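Local coordinates for putative uncharacterized protein TTHA1012 (PDB 2YZY), which is of unknown function but, as a member of the LolA-like fold family, may carry lipoproteins or other lipidated cargo toward the outer membrane, at residues A[152-157]-A[178-183]. Numbering follows the deposited sequence.
Sequences KADPRP and FKRTNL
At the open end of the β-hairpin formed by strands 156-163 and 169-180, where the first strand is entered and the second left, Asp154 and Arg156 reach across to Arg180 and Phe178. The CA atoms of Arg156 and Phe178 are 9.4 Å apart, and side chains alone span the gap. Arg180 grips the carboxylate end-on with both terminal nitrogens, one to each oxygen: NH2 donates to the syn lone pair of Asp154 OD1 at 2.9 Å, and NH1 to Asp154 OD2 at 3.2 Å, in a nearly straight bond. The two flat groups are twisted 45° from each other, so this bidentate salt bridge is not coplanar. Asp154 CG stands anti to the backbone N (chi1 -179°), which carries the carboxylate out toward the second strand. Beside the bridge, the guanidinium of Arg156 lies flat on the Phe178 ring, centres 4.3 Å apart and planes within 5°, a cation-pi stack displaced toward Phe178 CB. Arg156 CD sits over the middle of the Phe178 ring, 3.6 Å from its centroid, in a CH-pi contact. Asp154 OD2 also meets the edge of the Arg156 guanidinium through a long salt bridge to NE, 3.8 Å, and thus lies between two arginines, whose charges it probably screens from each other. Asn18, the last residue of helix 7-18, bonds through ND2 to Asp154 OD1 and through its carbonyl O to Arg180 NH2, tying the pair to that helix end. Replacing Asp154 by an alanine is likely to leave Arg180 without its anionic mate and the Arg156 guanidinium less firmly held against the ring. Together these contacts form a surface salt-bridge network flanked by an arginine-aromatic stack, bridging adjacent antiparallel strands at the mouth of a hairpin in this LolA-like fold.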
loop_
_atom_site.group_PDB
_atom_site.type_symbol
_atom_site.label_atom_id
_atom_site.label_comp_id
_atom_site.label_asym_id
_atom_site.label_seq_id
_atom_site.Cartn_x
_atom_site.Cartn_y
_atom_site.Cartn_z
ATOM N N LYS A 152 13.722 9.629 4.821
ATOM C CA LYS A 152 14.532 10.619 4.108
ATOM C C LYS A 152 15.720 10.060 3.323
ATOM O O LYS A 152 15.909 10.404 2.157
ATOM C CB LYS A 152 15.041 11.691 5.081
ATOM C CG LYS A 152 13.949 12.588 5.650
ATOM C CD LYS A 152 14.517 13.646 6.593
ATOM C CE LYS A 152 15.436 14.619 5.869
ATOM N NZ LYS A 152 15.994 15.648 6.795
ATOM N N ALA A 153 16.512 9.204 3.963
ATOM C CA ALA A 153 17.703 8.625 3.337
ATOM C C ALA A 153 17.425 7.815 2.073
ATOM O O ALA A 153 18.224 7.822 1.135
ATOM C CB ALA A 153 18.445 7.764 4.349
ATOM N N ASP A 154 16.301 7.109 2.059
ATOM C CA ASP A 154 15.905 6.293 0.916
ATOM C C ASP A 154 14.402 6.514 0.774
ATOM O O ASP A 154 13.598 5.703 1.230
ATOM C CB ASP A 154 16.228 4.820 1.193
ATOM C CG ASP A 154 15.859 3.906 0.037
ATOM O OD1 ASP A 154 16.022 4.318 -1.129
ATOM O OD2 ASP A 154 15.420 2.766 0.297
ATOM N N PRO A 155 14.011 7.633 0.140
ATOM C CA PRO A 155 12.621 8.041 -0.089
ATOM C C PRO A 155 11.616 6.945 -0.411
ATOM O O PRO A 155 11.553 6.450 -1.535
ATOM C CB PRO A 155 12.747 9.061 -1.213
ATOM C CG PRO A 155 14.044 9.723 -0.887
ATOM C CD PRO A 155 14.934 8.546 -0.564
ATOM N N ARG A 156 10.825 6.586 0.595
ATOM C CA ARG A 156 9.788 5.570 0.465
ATOM C C ARG A 156 8.871 5.701 1.677
ATOM O O ARG A 156 9.287 6.186 2.732
ATOM C CB ARG A 156 10.404 4.168 0.402
ATOM C CG ARG A 156 11.113 3.701 1.663
ATOM C CD ARG A 156 11.897 2.418 1.384
ATOM N NE ARG A 156 12.558 1.886 2.573
ATOM C CZ ARG A 156 11.932 1.275 3.577
ATOM N NH1 ARG A 156 10.617 1.109 3.544
ATOM N NH2 ARG A 156 12.626 0.832 4.618
ATOM N N PRO A 157 7.603 5.285 1.539
ATOM C CA PRO A 157 6.639 5.373 2.638
ATOM C C PRO A 157 6.941 4.412 3.777
ATOM O O PRO A 157 7.337 3.267 3.558
ATOM C CB PRO A 157 5.301 5.047 1.968
ATOM C CG PRO A 157 5.556 5.285 0.497
ATOM C CD PRO A 157 6.954 4.781 0.318
ATOM N N PHE A 178 10.878 -4.099 3.836
ATOM C CA PHE A 178 10.996 -3.580 2.475
ATOM C C PHE A 178 12.249 -4.145 1.827
ATOM O O PHE A 178 13.273 -4.320 2.488
ATOM C CB PHE A 178 11.101 -2.052 2.496
ATOM C CG PHE A 178 11.363 -1.439 1.143
ATOM C CD1 PHE A 178 10.316 -1.176 0.267
ATOM C CD2 PHE A 178 12.664 -1.133 0.744
ATOM C CE1 PHE A 178 10.554 -0.616 -0.993
ATOM C CE2 PHE A 178 12.915 -0.576 -0.511
ATOM C CZ PHE A 178 11.857 -0.316 -1.381
ATOM N N LYS A 179 12.167 -4.406 0.529
ATOM C CA LYS A 179 13.301 -4.949 -0.199
ATOM C C LYS A 179 13.180 -4.685 -1.690
ATOM O O LYS A 179 12.114 -4.875 -2.275
ATOM C CB LYS A 179 13.386 -6.460 0.046
ATOM C CG LYS A 179 14.278 -7.225 -0.918
ATOM C CD LYS A 179 14.132 -8.727 -0.709
ATOM C CE LYS A 179 14.925 -9.514 -1.742
ATOM N NZ LYS A 179 16.374 -9.184 -1.699
ATOM N N ARG A 180 14.264 -4.218 -2.302
ATOM C CA ARG A 180 14.262 -4.011 -3.739
ATOM C C ARG A 180 14.577 -5.394 -4.288
ATOM O O ARG A 180 15.374 -6.131 -3.707
ATOM C CB ARG A 180 15.335 -3.003 -4.163
ATOM C CG ARG A 180 14.963 -1.560 -3.847
ATOM C CD ARG A 180 15.819 -0.580 -4.632
ATOM N NE ARG A 180 15.333 0.791 -4.500
ATOM C CZ ARG A 180 15.395 1.504 -3.380
ATOM N NH1 ARG A 180 15.927 0.980 -2.284
ATOM N NH2 ARG A 180 14.918 2.741 -3.355
ATOM N N THR A 181 13.958 -5.756 -5.401
ATOM C CA THR A 181 14.179 -7.084 -5.944
ATOM C C THR A 181 13.876 -7.113 -7.435
ATOM O O THR A 181 13.846 -6.078 -8.097
ATOM C CB THR A 181 13.261 -8.084 -5.210
ATOM O OG1 THR A 181 13.488 -9.412 -5.694
ATOM C CG2 THR A 181 11.797 -7.703 -5.420
ATOM N N ASN A 182 13.698 -8.315 -7.965
ATOM C CA ASN A 182 13.334 -8.471 -9.359
ATOM C C ASN A 182 12.061 -9.300 -9.357
ATOM O O ASN A 182 11.949 -10.279 -8.618
ATOM C CB ASN A 182 14.428 -9.183 -10.155
ATOM C CG ASN A 182 14.096 -9.262 -11.631
ATOM O OD1 ASN A 182 13.524 -8.327 -12.196
ATOM N ND2 ASN A 182 14.459 -10.370 -12.267
ATOM N N LEU A 183 11.099 -8.901 -10.175
ATOM C CA LEU A 183 9.827 -9.604 -10.249
ATOM C C LEU A 183 9.413 -9.725 -11.699
ATOM O O LEU A 183 9.852 -8.938 -12.546
ATOM C CB LEU A 183 8.760 -8.832 -9.469
ATOM C CG LEU A 183 9.035 -8.629 -7.979
ATOM C CD1 LEU A 183 8.127 -7.530 -7.428
ATOM C CD2 LEU A 183 8.818 -9.941 -7.229
#